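Local coordinates for protein putative esterase Rv1847/MT1895 (Mycobacterium tuberculosis, PDB 3S4K) that probably hydrolyses acyl-CoA thioesters as a hotdog-fold enzyme of the PaaI thioesterase family, perhaps with 1,4-dihydroxy-2-naphthoyl-CoA as substrate, at residues 29-39 and 66-77; 109-120 and 132-140. All blocks are in the same frame, centred on the assembly; numbering follows the deposited sequence.

Both contacts belong to one hotdog domain, in which a curled antiparallel sheet wraps round a long central helix. Interaction 1 fits the end of that helix against the hairpin of 29-39 by apolar packing, with A37, A39, A70 and I66 buried and F29, L32 and P34 nearer the surface. Interaction 2 pairs two neighbouring strands of the sheet, so backbone hydrogen bonds dominate it: W118, V135, L137 and the amide of Q116 are buried towards the helix, whereas the other face mixes L117 and L119 with R136 and three glutamines. The two meet where R111 forms a salt bridge with D35 and Q116 probably donates to the A71 carbonyl, tying the sheet to both partners of interaction 1.

Interaction 1: 29-39 and 66-77; sequences FTELGPDGARA and IASMAAFAWLNS
The F29 ring carries the methyl of A39 over the centre of one face, and has A37 CB and the carbonyl of E31 in plane at its edge. Its far end meets the helix obliquely, F29 CZ lying 3.6 Å from M69 CG and touching I66 CA. The indole of W74, at the other end of the contact, receives the P34 carbonyl at its edge, with P34 O 3.4 Å from W74 CD1. CG of W74 is anti to the backbone N (chi1 180°), which carries the indole out alongside the turn, while the P34 ring leans on S77 CB.

Between these aromatics the fit is close and aliphatic. L32 sends CD1 to the helix backbone, 3.5 Å from M69 O, and its other branch, CD2, to M69 CE; the methionine chain, bent at both chi2 and chi3, curls its methyl round to meet it. A73 CB packs against the G33 carbonyl, 3.6 Å from G33 O, and A70 CB on the backbone of G36, whose own conformation suits a glycine. I66 divides its branches: CG2 comes 3.8 Å from A37 CB, and CD1 lies 3.9 Å from A39 CB.

Strand 36-39 runs at 146° to the helix segment, and the type I turn from G33 to G36 sets the P34 carbonyl at that indole edge. A classic beta bulge, T30 and E31 both opposite R38, interrupts the hairpin. This is the helix-on-sheet packing of the hotdog fold, its central helix wrapped by antiparallel strands.

Because the two segments share no hydrogen bond, shape and apolar burial hold them together. Small alanines allow the strand backbone to approach the helix, their axes passing 6.9 Å apart, and polar ties are left to neighbours such as R111, salt-bridged to D35.

Interaction 2: 109-120 and 132-140; sequences LHRGRRQQLWLV and RGQVRLQNL. With SO4 (sulfate ion), chain G.
Q116 NE2 is a donor shared between two carbonyls: across the strands it meets N139 OD1 at 2.8 Å, an almost straight bond (176°) in the plane of the Q116 amide, and it probably also donates to the carbonyl of A71 on the central helix. The other end of the N139 amide turns to the bend before the opposite strand, N139 ND2 donating to R113 O at 3.0 Å from well above that carbonyl's plane. Q116 passes the link on: W118 NE1 donates to Q116 OE1 at 2.9 Å, in the plane of the indole, so both ends of this buried amide are satisfied and its rotation is fixed.

The strands themselves form a regular antiparallel hairpin of the hotdog sheet. Q116–L137, W118–V135 and V120–G133 are hydrogen-bonded pairs whose side chains, G133 apart, face the helix; Q115–Q138, L117–R136 and L119–Q134 are non-hydrogen-bonded pairs and put theirs on the other face. There R136, bent at chi3 (-74°), turns its NH1 to Q115 OE1, 2.8 Å away and in the guanidinium plane, the two flat groups standing nearly perpendicular. L117 CD1 packs on the start of the same side chain, 3.9 Å from R136 CB. Farther along, L119 CD1 covers the centre of the R132 guanidinium, 3.4 Å from R132 CZ.

Beside the hairpin, just after a classic beta bulge in which L109 and H110 both face L117, R111 grips a sulfate, probably from the crystallisation liquor. Its backbone N donates to O4, and R111 NE lies 2.9 Å from sulfate O1, with NH2 bonded to O2.

Interaction 1: 29-39 and 66-77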
loop_
_atom_site.group_PDB
_atom_site.type_symbol
_atom_site.label_atom_id
_atom_site.label_comp_id
_atom_site.label_asym_id
_atom_site.label_seq_id
_atom_site.Cartn_x
_atom_site.Cartn_y
_atom_site.Cartn_z
ATOM N N PHE A 29 -12.117 -1.547 -12.985
ATOM C CA PHE A 29 -11.847 -2.960 -13.348
ATOM C C PHE A 29 -12.335 -3.233 -14.747
ATOM O O PHE A 29 -13.406 -2.731 -15.159
ATOM C CB PHE A 29 -12.534 -3.956 -12.419
ATOM C CG PHE A 29 -11.833 -4.156 -11.136
ATOM C CD1 PHE A 29 -11.843 -3.157 -10.181
ATOM C CD2 PHE A 29 -11.143 -5.339 -10.875
ATOM C CE1 PHE A 29 -11.186 -3.332 -8.984
ATOM C CE2 PHE A 29 -10.496 -5.517 -9.701
ATOM C CZ PHE A 29 -10.509 -4.501 -8.736
ATOM N N THR A 30 -11.535 -4.017 -15.469
ATOM C CA THR A 30 -11.867 -4.465 -16.825
ATOM C C THR A 30 -12.198 -5.953 -16.914
ATOM O O THR A 30 -12.916 -6.378 -17.830
ATOM C CB THR A 30 -10.727 -4.161 -17.809
ATOM O OG1 THR A 30 -9.482 -4.730 -17.355
ATOM C CG2 THR A 30 -10.583 -2.682 -17.981
ATOM N N GLU A 31 -11.626 -6.749 -16.008
ATOM C CA GLU A 31 -11.908 -8.197 -15.936
ATOM C C GLU A 31 -11.983 -8.637 -14.496
ATOM O O GLU A 31 -11.209 -8.179 -13.642
ATOM C CB GLU A 31 -10.836 -9.072 -16.594
ATOM C CG GLU A 31 -10.343 -8.609 -17.947
ATOM C CD GLU A 31 -9.335 -9.566 -18.579
ATOM O OE1 GLU A 31 -8.970 -10.591 -17.967
ATOM O OE2 GLU A 31 -8.912 -9.278 -19.722
ATOM N N LEU A 32 -12.912 -9.541 -14.227
ATOM C CA LEU A 32 -13.065 -10.117 -12.893
ATOM C C LEU A 32 -13.683 -11.513 -12.992
ATOM O O LEU A 32 -14.784 -11.680 -13.520
ATOM C CB LEU A 32 -13.896 -9.172 -12.019
ATOM C CG LEU A 32 -14.203 -9.678 -10.605
ATOM C CD1 LEU A 32 -12.915 -10.023 -9.859
ATOM C CD2 LEU A 32 -15.004 -8.614 -9.876
ATOM N N GLY A 33 -12.956 -12.516 -12.495
ATOM C CA GLY A 33 -13.448 -13.874 -12.445
ATOM C C GLY A 33 -12.630 -14.738 -11.499
ATOM O O GLY A 33 -11.695 -14.260 -10.866
ATOM N N PRO A 34 -12.952 -16.032 -11.440
ATOM C CA PRO A 34 -12.261 -16.948 -10.527
ATOM C C PRO A 34 -10.763 -17.089 -10.764
ATOM O O PRO A 34 -10.029 -17.432 -9.829
ATOM C CB PRO A 34 -12.946 -18.297 -10.772
ATOM C CG PRO A 34 -14.100 -18.049 -11.609
ATOM C CD PRO A 34 -14.120 -16.648 -12.092
ATOM N N ASP A 35 -10.301 -16.863 -11.996
ATOM C CA ASP A 35 -8.876 -17.055 -12.266
ATOM C C ASP A 35 -8.071 -15.780 -12.242
ATOM O O ASP A 35 -6.850 -15.829 -12.422
ATOM C CB ASP A 35 -8.665 -17.774 -13.585
ATOM C CG ASP A 35 -9.120 -19.221 -13.525
ATOM O OD1 ASP A 35 -9.140 -19.821 -12.422
ATOM O OD2 ASP A 35 -9.477 -19.745 -14.578
ATOM N N GLY A 36 -8.743 -14.653 -12.004
ATOM C CA GLY A 36 -8.062 -13.384 -11.884
ATOM C C GLY A 36 -8.910 -12.151 -12.107
ATOM O O GLY A 36 -10.113 -12.227 -12.290
ATOM N N ALA A 37 -8.226 -11.011 -12.050
ATOM C CA ALA A 37 -8.804 -9.710 -12.280
ATOM C C ALA A 37 -7.792 -8.749 -12.874
ATOM O O ALA A 37 -6.557 -8.931 -12.747
ATOM C CB ALA A 37 -9.390 -9.129 -10.987
ATOM N N ARG A 38 -8.322 -7.747 -13.549
ATOM C CA ARG A 38 -7.524 -6.692 -14.159
ATOM C C ARG A 38 -8.206 -5.340 -13.940
ATOM O O ARG A 38 -9.428 -5.217 -14.054
ATOM C CB ARG A 38 -7.284 -6.949 -15.655
ATOM C CG ARG A 38 -6.575 -8.309 -15.956
ATOM C CD ARG A 38 -6.321 -8.517 -17.430
ATOM N NE ARG A 38 -6.108 -9.951 -17.654
ATOM C CZ ARG A 38 -5.026 -10.528 -18.182
ATOM N NH1 ARG A 38 -4.002 -9.823 -18.668
ATOM N NH2 ARG A 38 -4.996 -11.863 -18.251
ATOM N N ALA A 39 -7.402 -4.328 -13.623
ATOM C CA ALA A 39 -7.922 -2.978 -13.446
ATOM C C ALA A 39 -6.857 -1.967 -13.760
ATOM O O ALA A 39 -5.676 -2.301 -13.894
ATOM C CB ALA A 39 -8.449 -2.772 -12.005
ATOM N N ILE A 66 -7.042 -5.340 -6.564
ATOM C CA ILE A 66 -7.188 -6.299 -7.679
ATOM C C ILE A 66 -7.124 -7.727 -7.139
ATOM O O ILE A 66 -7.944 -8.581 -7.484
ATOM C CB ILE A 66 -6.147 -6.032 -8.807
ATOM C CG1 ILE A 66 -6.321 -4.614 -9.357
ATOM C CG2 ILE A 66 -6.348 -7.051 -9.981
ATOM C CD1 ILE A 66 -5.237 -4.141 -10.358
ATOM N N ALA A 67 -6.160 -7.988 -6.259
ATOM C CA ALA A 67 -6.028 -9.284 -5.593
ATOM C C ALA A 67 -7.255 -9.665 -4.759
ATOM O O ALA A 67 -7.737 -10.807 -4.822
ATOM C CB ALA A 67 -4.774 -9.288 -4.707
ATOM N N SER A 68 -7.744 -8.734 -3.938
ATOM C CA SER A 68 -8.883 -9.044 -3.081
ATOM C C SER A 68 -10.128 -9.346 -3.894
ATOM O O SER A 68 -10.885 -10.237 -3.526
ATOM C CB SER A 68 -9.174 -7.922 -2.076
ATOM O OG SER A 68 -8.002 -7.551 -1.382
ATOM N N MET A 69 -10.344 -8.642 -5.019
ATOM C CA MET A 69 -11.547 -8.886 -5.815
ATOM C C MET A 69 -11.447 -10.242 -6.535
ATOM O O MET A 69 -12.425 -11.002 -6.576
ATOM C CB MET A 69 -11.809 -7.741 -6.805
ATOM C CG MET A 69 -12.131 -6.412 -6.120
ATOM S SD MET A 69 -13.627 -6.442 -5.095
ATOM C CE MET A 69 -14.722 -7.091 -6.292
ATOM N N ALA A 70 -10.259 -10.568 -7.048
ATOM C CA ALA A 70 -10.018 -11.889 -7.644
ATOM C C ALA A 70 -10.297 -12.981 -6.592
ATOM O O ALA A 70 -10.949 -14.010 -6.868
ATOM C CB ALA A 70 -8.575 -12.000 -8.175
ATOM N N ALA A 71 -9.802 -12.747 -5.383
ATOM C CA ALA A 71 -9.926 -13.731 -4.301
ATOM C C ALA A 71 -11.381 -13.954 -3.920
ATOM O O ALA A 71 -11.820 -15.082 -3.724
ATOM C CB ALA A 71 -9.087 -13.307 -3.097
ATOM N N PHE A 72 -12.143 -12.871 -3.848
ATOM C CA PHE A 72 -13.555 -12.982 -3.543
ATOM C C PHE A 72 -14.292 -13.722 -4.661
ATOM O O PHE A 72 -15.132 -14.574 -4.400
ATOM C CB PHE A 72 -14.141 -11.608 -3.356
ATOM C CG PHE A 72 -15.567 -11.628 -2.952
ATOM C CD1 PHE A 72 -15.920 -11.643 -1.609
ATOM C CD2 PHE A 72 -16.574 -11.618 -3.915
ATOM C CE1 PHE A 72 -17.265 -11.647 -1.220
ATOM C CE2 PHE A 72 -17.919 -11.627 -3.535
ATOM C CZ PHE A 72 -18.264 -11.652 -2.189
ATOM N N ALA A 73 -13.958 -13.405 -5.906
ATOM C CA ALA A 73 -14.570 -14.084 -7.033
ATOM C C ALA A 73 -14.294 -15.579 -7.021
ATOM O O ALA A 73 -15.195 -16.364 -7.270
ATOM C CB ALA A 73 -14.120 -13.464 -8.375
ATOM N N TRP A 74 -13.062 -15.982 -6.747
ATOM C CA TRP A 74 -12.753 -17.403 -6.707
ATOM C C TRP A 74 -13.500 -18.082 -5.550
ATOM O O TRP A 74 -14.102 -19.141 -5.736
ATOM C CB TRP A 74 -11.251 -17.645 -6.589
ATOM C CG TRP A 74 -10.918 -19.086 -6.535
ATOM C CD1 TRP A 74 -10.805 -19.936 -7.593
ATOM C CD2 TRP A 74 -10.706 -19.870 -5.357
ATOM N NE1 TRP A 74 -10.486 -21.213 -7.146
ATOM C CE2 TRP A 74 -10.422 -21.188 -5.776
ATOM C CE3 TRP A 74 -10.689 -19.577 -3.983
ATOM C CZ2 TRP A 74 -10.168 -22.214 -4.874
ATOM C CZ3 TRP A 74 -10.412 -20.615 -3.082
ATOM C CH2 TRP A 74 -10.160 -21.907 -3.535
ATOM N N LEU A 75 -13.468 -17.479 -4.362
ATOM C CA LEU A 75 -14.069 -18.122 -3.210
ATOM C C LEU A 75 -15.551 -18.415 -3.452
ATOM O O LEU A 75 -16.065 -19.443 -3.026
ATOM C CB LEU A 75 -13.926 -17.258 -1.964
ATOM C CG LEU A 75 -14.392 -17.871 -0.634
ATOM C CD1 LEU A 75 -13.681 -19.156 -0.306
ATOM C CD2 LEU A 75 -14.195 -16.860 0.509
ATOM N N ASN A 76 -16.221 -17.502 -4.140
ATOM C CA ASN A 76 -17.670 -17.582 -4.331
ATOM C C ASN A 76 -18.076 -18.218 -5.657
ATOM O O ASN A 76 -19.258 -18.244 -6.012
ATOM C CB ASN A 76 -18.259 -16.202 -4.138
ATOM C CG ASN A 76 -18.205 -15.774 -2.680
ATOM O OD1 ASN A 76 -18.934 -16.320 -1.846
ATOM N ND2 ASN A 76 -17.294 -14.847 -2.348
ATOM N N SER A 77 -17.095 -18.788 -6.349
ATOM C CA SER A 77 -17.331 -19.532 -7.575
ATOM C C SER A 77 -17.618 -21.004 -7.277
ATOM O O SER A 77 -17.902 -21.766 -8.207
ATOM C CB SER A 77 -16.122 -19.428 -8.503
ATOM O OG SER A 77 -15.058 -20.237 -8.038
#

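Interaction 2: 109-120 and 132-140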
loop_
_atom_site.group_PDB
_atom_site.type_symbol
_atom_site.label_atom_id
_atom_site.label_comp_id
_atom_site.label_asym_id
_atom_site.label_seq_id
_atom_site.Cartn_x
_atom_site.Cartn_y
_atom_site.Cartn_z
ATOM N N LEU A 109 -1.404 -17.646 -7.134
ATOM C CA LEU A 109 -0.288 -18.455 -6.665
ATOM C C LEU A 109 -0.719 -19.628 -5.794
ATOM O O LEU A 109 -0.103 -20.691 -5.868
ATOM C CB LEU A 109 0.726 -17.589 -5.900
ATOM C CG LEU A 109 1.269 -16.394 -6.697
ATOM C CD1 LEU A 109 2.287 -15.597 -5.846
ATOM C CD2 LEU A 109 1.916 -16.832 -8.006
ATOM N N HIS A 110 -1.725 -19.422 -4.945
ATOM C CA HIS A 110 -2.276 -20.478 -4.090
ATOM C C HIS A 110 -3.726 -20.155 -3.810
ATOM O O HIS A 110 -4.057 -19.017 -3.486
ATOM C CB HIS A 110 -1.538 -20.597 -2.749
ATOM C CG HIS A 110 -2.226 -21.521 -1.786
ATOM N ND1 HIS A 110 -2.164 -22.894 -1.916
ATOM C CD2 HIS A 110 -3.041 -21.277 -0.727
ATOM C CE1 HIS A 110 -2.885 -23.454 -0.959
ATOM N NE2 HIS A 110 -3.436 -22.496 -0.228
ATOM N N ARG A 111 -4.598 -21.150 -3.939
ATOM C CA ARG A 111 -5.996 -20.963 -3.589
ATOM C C ARG A 111 -6.480 -22.213 -2.862
ATOM O O ARG A 111 -6.645 -23.260 -3.470
ATOM C CB ARG A 111 -6.829 -20.716 -4.842
ATOM C CG ARG A 111 -6.480 -19.432 -5.588
ATOM C CD ARG A 111 -7.220 -19.317 -6.926
ATOM N NE ARG A 111 -6.684 -20.275 -7.892
ATOM C CZ ARG A 111 -7.084 -20.377 -9.155
ATOM N NH1 ARG A 111 -8.054 -19.601 -9.630
ATOM N NH2 ARG A 111 -6.519 -21.272 -9.958
ATOM N N GLY A 112 -6.673 -22.093 -1.560
ATOM C CA GLY A 112 -7.000 -23.236 -0.725
ATOM C C GLY A 112 -8.183 -22.939 0.163
ATOM O O GLY A 112 -8.824 -21.877 0.047
ATOM N N ARG A 113 -8.474 -23.878 1.052
ATOM C CA ARG A 113 -9.596 -23.729 1.969
ATOM C C ARG A 113 -9.419 -22.541 2.894
ATOM O O ARG A 113 -10.330 -21.730 3.018
ATOM C CB ARG A 113 -9.807 -24.990 2.796
ATOM C CG ARG A 113 -11.035 -24.936 3.710
ATOM C CD ARG A 113 -11.246 -26.249 4.432
ATOM N NE ARG A 113 -10.116 -26.563 5.297
ATOM C CZ ARG A 113 -9.941 -26.108 6.537
ATOM N NH1 ARG A 113 -10.834 -25.301 7.114
ATOM N NH2 ARG A 113 -8.857 -26.466 7.212
ATOM N N ARG A 114 -8.250 -22.413 3.518
ATOM C CA ARG A 114 -8.070 -21.362 4.524
ATOM C C ARG A 114 -7.532 -20.052 3.988
ATOM O O ARG A 114 -7.903 -18.984 4.495
ATOM C CB ARG A 114 -7.175 -21.852 5.670
ATOM C CG ARG A 114 -7.891 -22.813 6.577
ATOM C CD ARG A 114 -6.985 -23.422 7.615
ATOM N NE ARG A 114 -6.526 -22.409 8.575
ATOM C CZ ARG A 114 -6.100 -22.660 9.805
ATOM N NH1 ARG A 114 -6.069 -23.906 10.270
ATOM N NH2 ARG A 114 -5.691 -21.655 10.571
ATOM N N GLN A 115 -6.606 -20.134 3.023
ATOM C CA GLN A 115 -5.932 -18.914 2.501
ATOM C C GLN A 115 -5.828 -18.889 0.977
ATOM O O GLN A 115 -5.968 -19.933 0.308
ATOM C CB GLN A 115 -4.530 -18.744 3.120
ATOM C CG GLN A 115 -4.522 -18.758 4.694
ATOM C CD GLN A 115 -3.236 -18.192 5.310
ATOM O OE1 GLN A 115 -2.602 -17.331 4.748
ATOM N NE2 GLN A 115 -2.876 -18.676 6.499
ATOM N N GLN A 116 -5.584 -17.685 0.458
ATOM C CA GLN A 116 -5.214 -17.472 -0.919
ATOM C C GLN A 116 -3.996 -16.575 -0.998
ATOM O O GLN A 116 -3.783 -15.702 -0.146
ATOM C CB GLN A 116 -6.356 -16.883 -1.767
ATOM C CG GLN A 116 -7.714 -17.504 -1.547
ATOM C CD GLN A 116 -8.762 -16.958 -2.479
ATOM O OE1 GLN A 116 -8.487 -16.741 -3.677
ATOM N NE2 GLN A 116 -9.975 -16.721 -1.948
ATOM N N LEU A 117 -3.233 -16.773 -2.062
ATOM C CA LEU A 117 -2.091 -15.955 -2.357
ATOM C C LEU A 117 -2.190 -15.559 -3.841
ATOM O O LEU A 117 -2.263 -16.437 -4.723
ATOM C CB LEU A 117 -0.798 -16.714 -1.998
ATOM C CG LEU A 117 0.504 -15.925 -2.135
ATOM C CD1 LEU A 117 0.593 -14.841 -1.088
ATOM C CD2 LEU A 117 1.737 -16.828 -2.097
ATOM N N TRP A 118 -2.197 -14.252 -4.124
ATOM C CA TRP A 118 -2.328 -13.709 -5.477
ATOM C C TRP A 118 -1.142 -12.804 -5.827
ATOM O O TRP A 118 -0.656 -12.068 -4.971
ATOM C CB TRP A 118 -3.612 -12.881 -5.633
ATOM C CG TRP A 118 -4.851 -13.747 -5.636
ATOM C CD1 TRP A 118 -5.509 -14.231 -4.564
ATOM C CD2 TRP A 118 -5.553 -14.226 -6.786
ATOM N NE1 TRP A 118 -6.596 -14.976 -4.955
ATOM C CE2 TRP A 118 -6.634 -15.012 -6.322
ATOM C CE3 TRP A 118 -5.367 -14.082 -8.163
ATOM C CZ2 TRP A 118 -7.543 -15.626 -7.193
ATOM C CZ3 TRP A 118 -6.245 -14.720 -9.017
ATOM C CH2 TRP A 118 -7.327 -15.473 -8.529
ATOM N N LEU A 119 -0.677 -12.884 -7.079
ATOM C CA LEU A 119 0.357 -12.000 -7.634
ATOM C C LEU A 119 -0.312 -10.943 -8.518
ATOM O O LEU A 119 -1.137 -11.271 -9.382
ATOM C CB LEU A 119 1.329 -12.799 -8.503
ATOM C CG LEU A 119 2.257 -11.980 -9.387
ATOM C CD1 LEU A 119 3.220 -11.207 -8.510
ATOM C CD2 LEU A 119 3.034 -12.907 -10.334
ATOM N N VAL A 120 0.059 -9.684 -8.315
ATOM C CA VAL A 120 -0.434 -8.591 -9.140
ATOM C C VAL A 120 0.759 -7.843 -9.705
ATOM O O VAL A 120 1.666 -7.449 -8.956
ATOM C CB VAL A 120 -1.303 -7.622 -8.331
ATOM C CG1 VAL A 120 -1.869 -6.515 -9.241
ATOM C CG2 VAL A 120 -2.410 -8.384 -7.581
ATOM N N ARG A 132 5.117 -4.670 -8.544
ATOM C CA ARG A 132 4.673 -6.075 -8.560
ATOM C C ARG A 132 4.542 -6.481 -7.116
ATOM O O ARG A 132 5.405 -6.132 -6.313
ATOM C CB ARG A 132 5.708 -6.936 -9.287
ATOM C CG ARG A 132 5.456 -8.451 -9.385
ATOM C CD ARG A 132 6.734 -9.141 -9.918
ATOM N NE ARG A 132 6.528 -10.549 -10.264
ATOM C CZ ARG A 132 6.524 -11.545 -9.385
ATOM N NH1 ARG A 132 6.699 -11.298 -8.089
ATOM N NH2 ARG A 132 6.334 -12.793 -9.793
ATOM N N GLY A 133 3.481 -7.190 -6.768
ATOM C CA GLY A 133 3.236 -7.498 -5.359
ATOM C C GLY A 133 2.455 -8.782 -5.171
ATOM O O GLY A 133 1.793 -9.257 -6.107
ATOM N N GLN A 134 2.515 -9.325 -3.962
ATOM C CA GLN A 134 1.753 -10.516 -3.604
ATOM C C GLN A 134 0.921 -10.205 -2.405
ATOM O O GLN A 134 1.417 -9.602 -1.463
ATOM C CB GLN A 134 2.668 -11.683 -3.322
ATOM C CG GLN A 134 3.455 -11.966 -4.558
ATOM C CD GLN A 134 4.407 -13.092 -4.450
ATOM O OE1 GLN A 134 4.530 -13.746 -3.413
ATOM N NE2 GLN A 134 5.113 -13.329 -5.540
ATOM N N VAL A 135 -0.334 -10.638 -2.456
ATOM C CA VAL A 135 -1.282 -10.433 -1.392
ATOM C C VAL A 135 -1.748 -11.768 -0.838
ATOM O O VAL A 135 -2.209 -12.626 -1.596
ATOM C CB VAL A 135 -2.480 -9.612 -1.903
ATOM C CG1 VAL A 135 -3.481 -9.337 -0.772
ATOM C CG2 VAL A 135 -1.993 -8.316 -2.542
ATOM N N ARG A 136 -1.639 -11.915 0.484
ATOM C CA ARG A 136 -2.092 -13.106 1.196
ATOM C C ARG A 136 -3.408 -12.758 1.869
ATOM O O ARG A 136 -3.499 -11.729 2.558
ATOM C CB ARG A 136 -1.053 -13.548 2.207
ATOM C CG ARG A 136 -1.469 -14.762 3.056
ATOM C CD ARG A 136 -0.369 -15.174 3.982
ATOM N NE ARG A 136 0.700 -15.849 3.256
ATOM C CZ ARG A 136 0.680 -17.121 2.859
ATOM N NH1 ARG A 136 -0.372 -17.908 3.079
ATOM N NH2 ARG A 136 1.714 -17.599 2.170
ATOM N N LEU A 137 -4.419 -13.601 1.650
ATOM C CA LEU A 137 -5.751 -13.387 2.193
ATOM C C LEU A 137 -6.204 -14.596 2.995
ATOM O O LEU A 137 -5.855 -15.720 2.677
ATOM C CB LEU A 137 -6.755 -13.111 1.070
ATOM C CG LEU A 137 -6.464 -11.861 0.231
ATOM C CD1 LEU A 137 -5.799 -12.277 -1.084
ATOM C CD2 LEU A 137 -7.721 -10.952 0.046
ATOM N N GLN A 138 -7.017 -14.332 4.015
ATOM C CA GLN A 138 -7.772 -15.352 4.705
ATOM C C GLN A 138 -9.161 -15.488 4.105
ATOM O O GLN A 138 -9.836 -14.482 3.862
ATOM C CB GLN A 138 -7.944 -14.953 6.183
ATOM C CG GLN A 138 -6.996 -15.593 7.084
ATOM C CD GLN A 138 -7.266 -15.293 8.561
ATOM O OE1 GLN A 138 -8.395 -14.980 8.995
ATOM N NE2 GLN A 138 -6.225 -15.396 9.335
ATOM N N ASN A 139 -9.599 -16.722 3.884
ATOM C CA ASN A 139 -10.992 -16.990 3.547
ATOM C C ASN A 139 -11.804 -17.059 4.839
ATOM O O ASN A 139 -11.403 -17.733 5.765
ATOM C CB ASN A 139 -11.107 -18.314 2.808
ATOM C CG ASN A 139 -10.376 -18.305 1.468
ATOM O OD1 ASN A 139 -10.324 -17.275 0.778
ATOM N ND2 ASN A 139 -9.806 -19.457 1.097
ATOM N N LEU A 140 -12.947 -16.383 4.874
ATOM C CA LEU A 140 -13.819 -16.344 6.040
ATOM C C LEU A 140 -15.109 -17.031 5.677
ATOM O O LEU A 140 -15.648 -16.789 4.606
ATOM C CB LEU A 140 -14.122 -14.901 6.405
ATOM C CG LEU A 140 -12.918 -14.038 6.756
ATOM C CD1 LEU A 140 -13.347 -12.558 6.868
ATOM C CD2 LEU A 140 -12.255 -14.534 8.041
HETATM S S SO4 G . -3.812 -22.507 -7.255
HETATM O O1 SO4 G . -3.975 -21.071 -7.248
HETATM O O2 SO4 G . -4.893 -23.072 -8.082
HETATM O O3 SO4 G . -2.529 -22.796 -7.904
HETATM O O4 SO4 G . -3.804 -23.148 -5.900
#